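Local coordinates for sister chromatid cohesion protein (Chaetomium thermophilum, PDB 5T8V) that probably takes part in loading cohesin onto chromatin as the Scc2 loader, of which this chain is the HEAT-repeat-rich C-terminal fragment, at residues 734-737 and 738-741; 709-712 and 713-716; 185-188 and 189-192; 129-132 and 133-137. All blocks are in the same frame, centred on the assembly; numbering follows the deposited sequence.

Contact 1. Residues 734-737 and 738-741; sequences LHRV and QDPE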
ATOM      1  N   LEU A 734      21.973  14.160  -1.668  1.00 40.11           N
ATOM      2  CA  LEU A 734      23.324  14.411  -1.183  1.00 40.54           C
ATOM      3  C   LEU A 734      23.450  14.062   0.294  1.00 42.40           C
ATOM      4  O   LEU A 734      24.439  13.448   0.709  1.00 44.08           O
ATOM      5  CB  LEU A 734      23.711  15.866  -1.433  1.00 39.37           C
ATOM      6  CG  LEU A 734      24.206  16.185  -2.848  1.00 39.40           C
ATOM      7  CD1 LEU A 734      24.156  17.677  -3.144  1.00 38.03           C
ATOM      8  CD2 LEU A 734      25.627  15.667  -3.037  1.00 41.23           C
ATOM      9  N   HIS A 735      22.452  14.428   1.104  1.00 50.60           N
ATOM     10  CA  HIS A 735      22.479  14.044   2.512  1.00 53.94           C
ATOM     11  C   HIS A 735      22.582  12.535   2.680  1.00 57.44           C
ATOM     12  O   HIS A 735      23.097  12.058   3.697  1.00 59.02           O
ATOM     13  CB  HIS A 735      21.233  14.560   3.232  1.00 53.95           C
ATOM     14  CG  HIS A 735      21.464  15.812   4.017  1.00 54.81           C
ATOM     15  ND1 HIS A 735      21.198  17.068   3.513  1.00 53.92           N
ATOM     16  CD2 HIS A 735      21.938  16.003   5.271  1.00 56.65           C
ATOM     17  CE1 HIS A 735      21.496  17.977   4.424  1.00 54.49           C
ATOM     18  NE2 HIS A 735      21.948  17.358   5.499  1.00 56.40           N
ATOM     19  N   ARG A 736      22.103  11.768   1.702  1.00 65.19           N
ATOM     20  CA  ARG A 736      22.117  10.314   1.792  1.00 68.61           C
ATOM     21  C   ARG A 736      23.420   9.694   1.298  1.00 70.98           C
ATOM     22  O   ARG A 736      23.465   8.480   1.071  1.00 72.19           O
ATOM     23  CB  ARG A 736      20.935   9.732   1.012  1.00 67.82           C
ATOM     24  CG  ARG A 736      19.575  10.103   1.588  1.00 65.21           C
ATOM     25  CD  ARG A 736      19.105   9.097   2.633  1.00 66.48           C
ATOM     26  NE  ARG A 736      20.034   8.958   3.752  1.00 68.69           N
ATOM     27  CZ  ARG A 736      20.036   9.730   4.836  1.00 70.01           C
ATOM     28  NH1 ARG A 736      19.158  10.716   4.966  1.00 68.40           N
ATOM     29  NH2 ARG A 736      20.924   9.516   5.797  1.00 73.18           N
ATOM     30  N   VAL A 737      24.480  10.488   1.128  1.00 67.93           N
ATOM     31  CA  VAL A 737      25.778   9.914   0.783  1.00 70.46           C
ATOM     32  C   VAL A 737      26.475   9.378   2.027  1.00 73.93           C
ATOM     33  O   VAL A 737      27.232   8.404   1.947  1.00 76.72           O
ATOM     34  CB  VAL A 737      26.651  10.952   0.056  1.00 68.74           C
ATOM     35  CG1 VAL A 737      28.034  10.378  -0.250  1.00 70.60           C
ATOM     36  CG2 VAL A 737      25.976  11.409  -1.227  1.00 66.92           C
ATOM     37  N   GLN A 738      26.242   9.995   3.182  1.00 80.90           N
ATOM     38  CA  GLN A 738      26.776   9.508   4.453  1.00 83.88           C
ATOM     39  C   GLN A 738      25.710   8.706   5.200  1.00 84.86           C
ATOM     40  O   GLN A 738      25.337   9.004   6.335  1.00 84.65           O
ATOM     41  CB  GLN A 738      27.283  10.675   5.294  1.00 83.76           C
ATOM     42  CG  GLN A 738      28.523  11.349   4.730  1.00 84.71           C
ATOM     43  CD  GLN A 738      28.984  12.520   5.575  1.00 85.51           C
ATOM     44  OE1 GLN A 738      28.210  13.085   6.350  1.00 85.03           O
ATOM     45  NE2 GLN A 738      30.253  12.887   5.436  1.00 86.61           N
ATOM     46  N   ASP A 739      25.214   7.660   4.521  1.00 73.31           N
ATOM     47  CA  ASP A 739      24.167   6.809   5.055  1.00 73.70           C
ATOM     48  C   ASP A 739      24.764   5.544   5.664  1.00 78.28           C
ATOM     49  O   ASP A 739      25.789   5.047   5.190  1.00 79.95           O
ATOM     50  CB  ASP A 739      23.179   6.420   3.951  1.00 71.38           C
ATOM     51  CG  ASP A 739      21.942   5.725   4.491  1.00 70.61           C
ATOM     52  OD1 ASP A 739      22.041   4.542   4.875  1.00 72.84           O
ATOM     53  OD2 ASP A 739      20.868   6.361   4.526  1.00 68.10           O
ATOM     54  N   PRO A 740      24.151   4.992   6.724  1.00 69.17           N
ATOM     55  CA  PRO A 740      24.667   3.740   7.300  1.00 73.87           C
ATOM     56  C   PRO A 740      24.881   2.641   6.270  1.00 75.64           C
ATOM     57  O   PRO A 740      26.011   2.178   6.080  1.00 79.00           O
ATOM     58  CB  PRO A 740      23.582   3.361   8.317  1.00 74.68           C
ATOM     59  CG  PRO A 740      23.027   4.670   8.754  1.00 71.32           C
ATOM     60  CD  PRO A 740      23.074   5.570   7.549  1.00 68.43           C
ATOM     61  N   GLU A 741      23.813   2.215   5.598  1.00 82.95           N
ATOM     62  CA  GLU A 741      23.932   1.161   4.600  1.00 83.32           C
ATOM     63  C   GLU A 741      24.842   1.613   3.462  1.00 81.92           C
ATOM     64  O   GLU A 741      24.984   2.806   3.187  1.00 80.82           O
ATOM     65  CB  GLU A 741      22.550   0.785   4.060  1.00 81.74           C
ATOM     66  CG  GLU A 741      22.459  -0.625   3.504  1.00 84.76           C
ATOM     67  CD  GLU A 741      22.446  -1.681   4.595  1.00 88.77           C
ATOM     68  OE1 GLU A 741      22.525  -1.310   5.785  1.00 89.58           O
ATOM     69  OE2 GLU A 741      22.352  -2.883   4.262  1.00 91.43           O
TER

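Contact 2. Residues 709-712 and 713-716; sequences AMKL and AKDI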
ATOM      1  N   ALA A 709      12.405   5.369  -2.647  1.00 40.00           N
ATOM      2  CA  ALA A 709      11.976   6.762  -2.585  1.00 38.44           C
ATOM      3  C   ALA A 709      12.926   7.681  -3.344  1.00 39.12           C
ATOM      4  O   ALA A 709      12.484   8.667  -3.945  1.00 37.82           O
ATOM      5  CB  ALA A 709      11.857   7.210  -1.129  1.00 38.21           C
ATOM      6  N   MET A 710      14.227   7.385  -3.329  1.00 54.83           N
ATOM      7  CA  MET A 710      15.174   8.250  -4.022  1.00 55.65           C
ATOM      8  C   MET A 710      15.298   7.921  -5.504  1.00 57.37           C
ATOM      9  O   MET A 710      15.688   8.796  -6.285  1.00 57.63           O
ATOM     10  CB  MET A 710      16.546   8.189  -3.345  1.00 57.13           C
ATOM     11  CG  MET A 710      17.176   6.818  -3.250  1.00 59.70           C
ATOM     12  SD  MET A 710      18.736   6.863  -2.340  1.00 61.69           S
ATOM     13  CE  MET A 710      18.191   7.360  -0.705  1.00 61.07           C
ATOM     14  N   LYS A 711      14.966   6.697  -5.918  1.00 61.27           N
ATOM     15  CA  LYS A 711      14.835   6.426  -7.346  1.00 62.32           C
ATOM     16  C   LYS A 711      13.631   7.168  -7.921  1.00 59.25           C
ATOM     17  O   LYS A 711      13.735   7.855  -8.949  1.00 58.49           O
ATOM     18  CB  LYS A 711      14.712   4.920  -7.584  1.00 65.94           C
ATOM     19  CG  LYS A 711      15.070   4.474  -8.997  1.00 69.09           C
ATOM     20  CD  LYS A 711      16.574   4.526  -9.235  1.00 72.51           C
ATOM     21  CE  LYS A 711      16.937   4.034 -10.630  1.00 73.41           C
ATOM     22  NZ  LYS A 711      18.407   4.078 -10.881  1.00 75.09           N
ATOM     23  N   LEU A 712      12.479   7.049  -7.257  1.00 41.14           N
ATOM     24  CA  LEU A 712      11.317   7.845  -7.638  1.00 37.87           C
ATOM     25  C   LEU A 712      11.656   9.330  -7.652  1.00 36.12           C
ATOM     26  O   LEU A 712      11.287  10.054  -8.584  1.00 34.58           O
ATOM     27  CB  LEU A 712      10.161   7.566  -6.677  1.00 35.84           C
ATOM     28  CG  LEU A 712       8.906   8.432  -6.825  1.00 33.33           C
ATOM     29  CD1 LEU A 712       8.263   8.232  -8.185  1.00 33.00           C
ATOM     30  CD2 LEU A 712       7.918   8.122  -5.712  1.00 31.73           C
ATOM     31  N   ALA A 713      12.367   9.800  -6.623  1.00 35.19           N
ATOM     32  CA  ALA A 713      12.756  11.204  -6.571  1.00 33.92           C
ATOM     33  C   ALA A 713      13.681  11.570  -7.720  1.00 35.33           C
ATOM     34  O   ALA A 713      13.695  12.725  -8.160  1.00 34.61           O
ATOM     35  CB  ALA A 713      13.425  11.513  -5.233  1.00 34.03           C
ATOM     36  N   LYS A 714      14.470  10.613  -8.211  1.00 48.25           N
ATOM     37  CA  LYS A 714      15.275  10.855  -9.404  1.00 48.79           C
ATOM     38  C   LYS A 714      14.385  11.069 -10.621  1.00 48.28           C
ATOM     39  O   LYS A 714      14.511  12.077 -11.332  1.00 47.52           O
ATOM     40  CB  LYS A 714      16.235   9.685  -9.629  1.00 50.52           C
ATOM     41  CG  LYS A 714      16.869   9.617 -11.017  1.00 52.03           C
ATOM     42  CD  LYS A 714      17.601   8.301 -11.205  1.00 54.79           C
ATOM     43  CE  LYS A 714      17.917   8.048 -12.668  1.00 57.15           C
ATOM     44  NZ  LYS A 714      18.534   6.710 -12.876  1.00 59.51           N
ATOM     45  N   ASP A 715      13.471  10.127 -10.875  1.00 48.60           N
ATOM     46  CA  ASP A 715      12.545  10.291 -11.991  1.00 48.83           C
ATOM     47  C   ASP A 715      11.843  11.643 -11.926  1.00 46.23           C
ATOM     48  O   ASP A 715      11.736  12.351 -12.937  1.00 45.38           O
ATOM     49  CB  ASP A 715      11.522   9.153 -11.996  1.00 50.89           C
ATOM     50  CG  ASP A 715      12.155   7.801 -12.281  1.00 54.73           C
ATOM     51  OD1 ASP A 715      13.146   7.755 -13.041  1.00 56.16           O
ATOM     52  OD2 ASP A 715      11.660   6.786 -11.746  1.00 56.21           O
ATOM     53  N   ILE A 716      11.372  12.028 -10.738  1.00 32.35           N
ATOM     54  CA  ILE A 716      10.698  13.314 -10.587  1.00 30.95           C
ATOM     55  C   ILE A 716      11.662  14.459 -10.869  1.00 31.44           C
ATOM     56  O   ILE A 716      11.289  15.470 -11.477  1.00 31.05           O
ATOM     57  CB  ILE A 716      10.083  13.430  -9.181  1.00 29.81           C
ATOM     58  CG1 ILE A 716       9.053  12.316  -8.956  1.00 29.34           C
ATOM     59  CG2 ILE A 716       9.434  14.793  -8.999  1.00 28.68           C
ATOM     60  CD1 ILE A 716       8.638  12.134  -7.509  1.00 28.75           C
TER

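Contact 3. Residues 185-188 and 189-192; sequences ALSS and CKRR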
ATOM      1  N   ALA A 185     -18.814 -39.979 -41.014  1.00 35.01           N
ATOM      2  CA  ALA A 185     -20.057 -40.610 -41.444  1.00 33.82           C
ATOM      3  C   ALA A 185     -21.259 -39.710 -41.169  1.00 31.65           C
ATOM      4  O   ALA A 185     -22.060 -39.435 -42.069  1.00 31.19           O
ATOM      5  CB  ALA A 185     -20.218 -41.959 -40.747  1.00 33.88           C
ATOM      6  N   LEU A 186     -21.404 -39.244 -39.923  1.00 41.64           N
ATOM      7  CA  LEU A 186     -22.520 -38.356 -39.592  1.00 39.55           C
ATOM      8  C   LEU A 186     -22.406 -37.030 -40.337  1.00 40.59           C
ATOM      9  O   LEU A 186     -23.411 -36.479 -40.821  1.00 40.04           O
ATOM     10  CB  LEU A 186     -22.559 -38.124 -38.081  1.00 38.48           C
ATOM     11  CG  LEU A 186     -22.905 -39.347 -37.227  1.00 37.27           C
ATOM     12  CD1 LEU A 186     -22.433 -39.155 -35.794  1.00 37.03           C
ATOM     13  CD2 LEU A 186     -24.400 -39.610 -37.265  1.00 34.60           C
ATOM     14  N   SER A 187     -21.185 -36.499 -40.435  1.00 38.28           N
ATOM     15  CA  SER A 187     -20.958 -35.291 -41.217  1.00 39.48           C
ATOM     16  C   SER A 187     -21.421 -35.468 -42.655  1.00 39.97           C
ATOM     17  O   SER A 187     -21.771 -34.486 -43.319  1.00 40.08           O
ATOM     18  CB  SER A 187     -19.474 -34.918 -41.178  1.00 43.06           C
ATOM     19  OG  SER A 187     -19.041 -34.671 -39.851  1.00 43.79           O
ATOM     20  N   SER A 188     -21.427 -36.704 -43.157  1.00 50.47           N
ATOM     21  CA  SER A 188     -21.890 -36.963 -44.514  1.00 50.83           C
ATOM     22  C   SER A 188     -23.411 -36.924 -44.650  1.00 47.81           C
ATOM     23  O   SER A 188     -23.907 -36.872 -45.781  1.00 49.65           O
ATOM     24  CB  SER A 188     -21.365 -38.318 -44.991  1.00 53.82           C
ATOM     25  OG  SER A 188     -21.621 -38.506 -46.372  1.00 57.76           O
ATOM     26  N   CYS A 189     -24.162 -36.946 -43.540  1.00 36.53           N
ATOM     27  CA  CYS A 189     -25.622 -36.882 -43.577  1.00 33.76           C
ATOM     28  C   CYS A 189     -26.164 -35.821 -42.614  1.00 32.45           C
ATOM     29  O   CYS A 189     -27.278 -35.952 -42.074  1.00 31.83           O
ATOM     30  CB  CYS A 189     -26.231 -38.252 -43.281  1.00 31.44           C
ATOM     31  SG  CYS A 189     -25.693 -38.995 -41.732  1.00 30.37           S
ATOM     32  N   LYS A 190     -25.374 -34.771 -42.379  1.00 35.12           N
ATOM     33  CA  LYS A 190     -25.880 -33.527 -41.805  1.00 34.25           C
ATOM     34  C   LYS A 190     -27.349 -33.276 -42.135  1.00 32.89           C
ATOM     35  O   LYS A 190     -28.180 -33.140 -41.232  1.00 32.09           O
ATOM     36  CB  LYS A 190     -25.078 -32.326 -42.317  1.00 36.87           C
ATOM     37  CG  LYS A 190     -23.633 -32.265 -41.895  1.00 38.95           C
ATOM     38  CD  LYS A 190     -22.960 -31.055 -42.523  1.00 41.30           C
ATOM     39  CE  LYS A 190     -21.511 -30.925 -42.087  1.00 44.06           C
ATOM     40  NZ  LYS A 190     -20.700 -32.103 -42.497  1.00 45.42           N
ATOM     41  N   ARG A 191     -27.670 -33.194 -43.430  1.00 30.90           N
ATOM     42  CA  ARG A 191     -28.988 -32.721 -43.838  1.00 30.13           C
ATOM     43  C   ARG A 191     -30.098 -33.603 -43.294  1.00 29.40           C
ATOM     44  O   ARG A 191     -31.225 -33.133 -43.104  1.00 29.41           O
ATOM     45  CB  ARG A 191     -29.083 -32.653 -45.359  1.00 31.41           C
ATOM     46  CG  ARG A 191     -30.172 -31.711 -45.848  1.00 31.66           C
ATOM     47  CD  ARG A 191     -30.076 -31.458 -47.338  1.00 34.50           C
ATOM     48  NE  ARG A 191     -30.650 -30.169 -47.700  1.00 36.57           N
ATOM     49  CZ  ARG A 191     -30.543 -29.611 -48.901  1.00 40.23           C
ATOM     50  NH1 ARG A 191     -29.880 -30.225 -49.874  1.00 41.80           N
ATOM     51  NH2 ARG A 191     -31.100 -28.429 -49.127  1.00 42.01           N
ATOM     52  N   ARG A 192     -29.808 -34.880 -43.056  1.00 34.21           N
ATOM     53  CA  ARG A 192     -30.791 -35.746 -42.425  1.00 33.03           C
ATOM     54  C   ARG A 192     -30.787 -35.581 -40.914  1.00 30.71           C
ATOM     55  O   ARG A 192     -31.820 -35.801 -40.271  1.00 29.30           O
ATOM     56  CB  ARG A 192     -30.530 -37.204 -42.798  1.00 35.74           C
ATOM     57  CG  ARG A 192     -30.552 -37.466 -44.298  1.00 39.48           C
ATOM     58  CD  ARG A 192     -30.567 -38.952 -44.610  1.00 41.69           C
ATOM     59  NE  ARG A 192     -31.781 -39.599 -44.114  1.00 42.96           N
ATOM     60  CZ  ARG A 192     -32.052 -40.893 -44.246  1.00 45.20           C
ATOM     61  NH1 ARG A 192     -31.195 -41.699 -44.862  1.00 47.14           N
ATOM     62  NH2 ARG A 192     -33.184 -41.385 -43.760  1.00 44.95           N
TER

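Contact 4. Residues 129-132 and 133-137; sequences AART and SMRIM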
ATOM      1  N   ALA A 129     -45.346 -36.376 -33.200  1.00 22.79           N
ATOM      2  CA  ALA A 129     -46.608 -36.872 -32.664  1.00 23.02           C
ATOM      3  C   ALA A 129     -46.789 -36.422 -31.219  1.00 22.74           C
ATOM      4  O   ALA A 129     -47.854 -35.919 -30.838  1.00 23.47           O
ATOM      5  CB  ALA A 129     -46.658 -38.397 -32.764  1.00 23.50           C
ATOM      6  N   ALA A 130     -45.749 -36.594 -30.398  1.00 20.30           N
ATOM      7  CA  ALA A 130     -45.793 -36.100 -29.027  1.00 20.11           C
ATOM      8  C   ALA A 130     -46.066 -34.605 -29.000  1.00 19.59           C
ATOM      9  O   ALA A 130     -46.921 -34.132 -28.240  1.00 19.76           O
ATOM     10  CB  ALA A 130     -44.478 -36.410 -28.310  1.00 19.73           C
ATOM     11  N   ARG A 131     -45.350 -33.841 -29.830  1.00 17.17           N
ATOM     12  CA  ARG A 131     -45.585 -32.401 -29.877  1.00 16.98           C
ATOM     13  C   ARG A 131     -47.052 -32.094 -30.162  1.00 16.41           C
ATOM     14  O   ARG A 131     -47.663 -31.242 -29.504  1.00 16.72           O
ATOM     15  CB  ARG A 131     -44.686 -31.753 -30.927  1.00 17.48           C
ATOM     16  CG  ARG A 131     -44.816 -30.241 -30.972  1.00 18.24           C
ATOM     17  CD  ARG A 131     -43.665 -29.595 -31.711  1.00 19.40           C
ATOM     18  NE  ARG A 131     -43.556 -28.176 -31.380  1.00 22.01           N
ATOM     19  CZ  ARG A 131     -44.094 -27.183 -32.082  1.00 24.06           C
ATOM     20  NH1 ARG A 131     -44.797 -27.428 -33.180  1.00 24.52           N
ATOM     21  NH2 ARG A 131     -43.924 -25.930 -31.681  1.00 25.29           N
ATOM     22  N   THR A 132     -47.639 -32.791 -31.138  1.00 20.90           N
ATOM     23  CA  THR A 132     -49.050 -32.582 -31.449  1.00 22.66           C
ATOM     24  C   THR A 132     -49.929 -32.879 -30.239  1.00 23.72           C
ATOM     25  O   THR A 132     -50.832 -32.101 -29.908  1.00 24.60           O
ATOM     26  CB  THR A 132     -49.461 -33.451 -32.639  1.00 23.00           C
ATOM     27  OG1 THR A 132     -48.759 -33.016 -33.810  1.00 23.45           O
ATOM     28  CG2 THR A 132     -50.963 -33.354 -32.895  1.00 24.55           C
ATOM     29  N   SER A 133     -49.687 -34.009 -29.568  1.00 23.50           N
ATOM     30  CA  SER A 133     -50.481 -34.349 -28.390  1.00 24.21           C
ATOM     31  C   SER A 133     -50.429 -33.231 -27.356  1.00 24.36           C
ATOM     32  O   SER A 133     -51.470 -32.772 -26.860  1.00 25.74           O
ATOM     33  CB  SER A 133     -49.983 -35.661 -27.786  1.00 25.52           C
ATOM     34  OG  SER A 133     -50.171 -36.739 -28.686  1.00 27.53           O
ATOM     35  N   MET A 134     -49.222 -32.775 -27.017  1.00 24.91           N
ATOM     36  CA  MET A 134     -49.085 -31.710 -26.028  1.00 23.97           C
ATOM     37  C   MET A 134     -49.856 -30.467 -26.454  1.00 24.06           C
ATOM     38  O   MET A 134     -50.658 -29.922 -25.684  1.00 23.72           O
ATOM     39  CB  MET A 134     -47.608 -31.381 -25.814  1.00 22.98           C
ATOM     40  CG  MET A 134     -46.758 -32.558 -25.347  1.00 23.06           C
ATOM     41  SD  MET A 134     -47.404 -33.382 -23.879  1.00 24.77           S
ATOM     42  CE  MET A 134     -48.037 -34.898 -24.594  1.00 25.23           C
ATOM     43  N   ARG A 135     -49.633 -30.005 -27.688  1.00 28.73           N
ATOM     44  CA  ARG A 135     -50.342 -28.816 -28.152  1.00 29.49           C
ATOM     45  C   ARG A 135     -51.850 -28.993 -28.035  1.00 29.88           C
ATOM     46  O   ARG A 135     -52.564 -28.061 -27.646  1.00 30.04           O
ATOM     47  CB  ARG A 135     -49.950 -28.495 -29.590  1.00 29.68           C
ATOM     48  CG  ARG A 135     -50.770 -27.375 -30.199  1.00 31.09           C
ATOM     49  CD  ARG A 135     -50.026 -26.709 -31.333  1.00 32.74           C
ATOM     50  NE  ARG A 135     -48.890 -25.927 -30.852  1.00 33.23           N
ATOM     51  CZ  ARG A 135     -47.913 -25.472 -31.629  1.00 34.12           C
ATOM     52  NH1 ARG A 135     -47.919 -25.725 -32.932  1.00 35.24           N
ATOM     53  NH2 ARG A 135     -46.921 -24.768 -31.104  1.00 34.36           N
ATOM     54  N   ILE A 136     -52.356 -30.183 -28.366  1.00 21.59           N
ATOM     55  CA  ILE A 136     -53.776 -30.463 -28.177  1.00 23.74           C
ATOM     56  C   ILE A 136     -54.160 -30.287 -26.715  1.00 25.07           C
ATOM     57  O   ILE A 136     -55.257 -29.810 -26.398  1.00 25.33           O
ATOM     58  CB  ILE A 136     -54.116 -31.876 -28.690  1.00 23.97           C
ATOM     59  CG1 ILE A 136     -54.056 -31.897 -30.219  1.00 24.03           C
ATOM     60  CG2 ILE A 136     -55.500 -32.317 -28.199  1.00 25.62           C
ATOM     61  CD1 ILE A 136     -54.134 -33.283 -30.822  1.00 24.60           C
ATOM     62  N   MET A 137     -53.268 -30.669 -25.800  1.00 32.50           N
ATOM     63  CA  MET A 137     -53.510 -30.437 -24.381  1.00 32.97           C
ATOM     64  C   MET A 137     -53.263 -28.992 -23.962  1.00 32.56           C
ATOM     65  O   MET A 137     -53.449 -28.669 -22.785  1.00 33.00           O
ATOM     66  CB  MET A 137     -52.641 -31.370 -23.536  1.00 32.55           C
ATOM     67  CG  MET A 137     -53.212 -32.768 -23.390  1.00 33.93           C
ATOM     68  SD  MET A 137     -52.254 -33.806 -22.273  1.00 34.29           S
ATOM     69  CE  MET A 137     -50.817 -34.135 -23.285  1.00 32.89           C
TER

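Contact 1. Residues 734-737 and 738-741
The turn between two consecutive helices of a HEAT-repeat solenoid, 723-735 and 742-755, is bridged by the side chains of Arg-736 and Asp-739. Arg-736 has already left helical backbone angles, while Val-737 N still reaches back to Leu-734 O at 3.0 Å. The salt bridge runs from Arg-736 NE to Asp-739 OD2 (2.8 Å). Its N-H...O angle of 134° shows that it is bent, and the oxygen lies outside the guanidinium plane. Guanidinium and carboxylate stand 86° apart, nearly perpendicular, so the two groups do not form a flat, two-pronged pair. Bends at chi2 and chi3 fold the arginine chain back over the turn, although its CB leaves in the other direction. OD2 has a second cationic partner in Arg-706, and Asp-739 O accepts from Arg-745; an aspartate in the turn followed by an arginine in the next helix recurs in HEAT repeats. Val-737 points to a different side, onto Ala-748 and Ile-752 of helix 742-755. Asp-739 N makes a weak bond to Val-737 O at 3.4 Å. OD2 offers NE its anti lone pair, the one turned away from OD1, whereas OD1 accepts weakly from Glu-741 N at 3.0 Å.

Contact 2. Residues 709-712 and 713-716
Four successive i to i+4 hydrogen bonds join residues 709-712 to 713-716, which makes the eight residues one unbroken stretch of alpha-helix. The N-H...O angle is 166° for Asp-715 N to Lys-711 O and 137° for Lys-714 N to Met-710 O. Outside the backbone, Leu-712 and Ile-716, one turn apart, meet at an angle, Leu-712 CG lying 3.8 Å from Ile-716 CD1. Ile-716 CG1 lies opposite its own carbonyl carbon (chi1 -60°), which carries CD1 back along the helix toward the leucine. This apolar side of helix 703-719 belongs to the interior of a HEAT-repeat solenoid: Leu-712 also packs on Ser-677 of helix 666-682 and Val-694 of helix 685-696, while Ile-716 reaches Ile-680 and Thr-691 on the same two helices. Replacing Ile-716 with an alanine would probably leave a gap beside Leu-712 CG and give that leucine's branch more room to turn. On another side of the helix, Lys-711 and Lys-714 run alongside each other in the same direction, and their NZ atoms are 3.3 Å apart. Lys-714 NZ forms a salt bridge with Glu-754, which probably balances part of the positive charge here. Lys-714 spans the distance with a chain extended from CG to NZ.

Contact 3. Residues 185-188 and 189-192
Lys-190 folds back on the preceding turn and gives its ammonium to a backbone oxygen: NZ lies 2.7 Å from Ser-187 O. The approach is well off the carbonyl direction, with a C=O...N angle of 115°, and NZ is tilted modestly from the carbonyl plane. Two extended torsions, chi2 and chi3, precede a final bend (chi4 61°) that turns NZ toward this oxygen; on the way Lys-190 CG passes over the same atom at 3.2 Å. NZ also comes beside Ser-187 CB. A second bond is made wholly by the backbone, from Cys-189 N to Leu-186 O (2.9 Å). It spans three residues, the spacing of a tight turn, and Cys-189 departs from helical backbone angles. These bonds belong to the short connection between helices 180-187 and 190-213 in the alpha-helical array of this HEAT-repeat protein. Cys-189 SG sits between its own backbone N and carbonyl carbon (chi1 55°), which brings it over the end of the preceding turn, 3.5 Å from Leu-186 O. Further out, Ser-187 OG donates to Phe-183 O and so is tied to its own helix, pointing away from the lysine bond. Leu-186 packs on Leu-173 and Val-244. Cys-189 rests on Leu-117 of helix 112-117, and Cys-189 O accepts from Arg-192 N at 2.9 Å as the chain winds into helix 190-213.

Contact 4. Residues 129-132 and 133-137
Arg-131 lies alongside Arg-135 one turn further on, the two chains pointing the same way from helix 120-136, a helix packed among others in the all-helical N-terminal part of this HEAT-repeat protein fragment. Their guanidinium groups are turned 73° against each other, and NH2 of Arg-131 comes 3.3 Å from NH2 of Arg-135. Neither group lies flat on the other. Arg-131 is extended from CG to NE with CG opposite the backbone N (chi1 -176°), whereas Arg-135 bends at chi3 to bring its head beside the first. Arg-131 NH1 bonds to Gln-63 OE1, and Arg-135 NH1 bonds to a citrate, probably from the crystallisation liquor, which would probably balance part of the positive charge. An alanine in place of Arg-131 would probably leave Gln-63 OE1 without this donor and the head of Arg-135 freer to turn. Thr-132 faces helix 56-71, where it meets Leu-66; its CG2 touches Ile-136 CD1 at 3.8 Å, and Thr-132 OG1 is held by Gln-59 and Gln-63. The backbone beneath is regular alpha-helix, as the bond from Arg-135 N to Arg-131 O shows (3.0 Å, 175° at the hydrogen). Met-134 CG rides over Ala-130 O at 3.3 Å. Ala-129 O is gripped twice by one residue: Ser-133 N donates at 2.9 Å, and Ser-133 OG, set beside its own backbone N, adds a longer bond of 3.3 Å from above the carbonyl plane.

Contacts 2 and 4 are largely buried stretches of single helices, each combining a contact between aliphatic carbons with two neighbouring cationic side chains; the cations find anions in Glu-754 at contact 2 and a bound citrate at contact 4. Contacts 1 and 3 are turns between helices, the first partly buried and tied by a salt bridge, the second at the surface and tied through backbone oxygens. Contacts 1 and 2 adjoin: Arg-736 CG packs on Met-710 CE at 3.8 Å, and both flank helix 742-755. Contacts 3 and 4 have centres about 28 Å apart without touching, yet helix 190-213, which contact 3 leads into, packs against Ala-130 and Met-134 of contact 4. The centres of contacts 1 and 4 are about 90 Å apart.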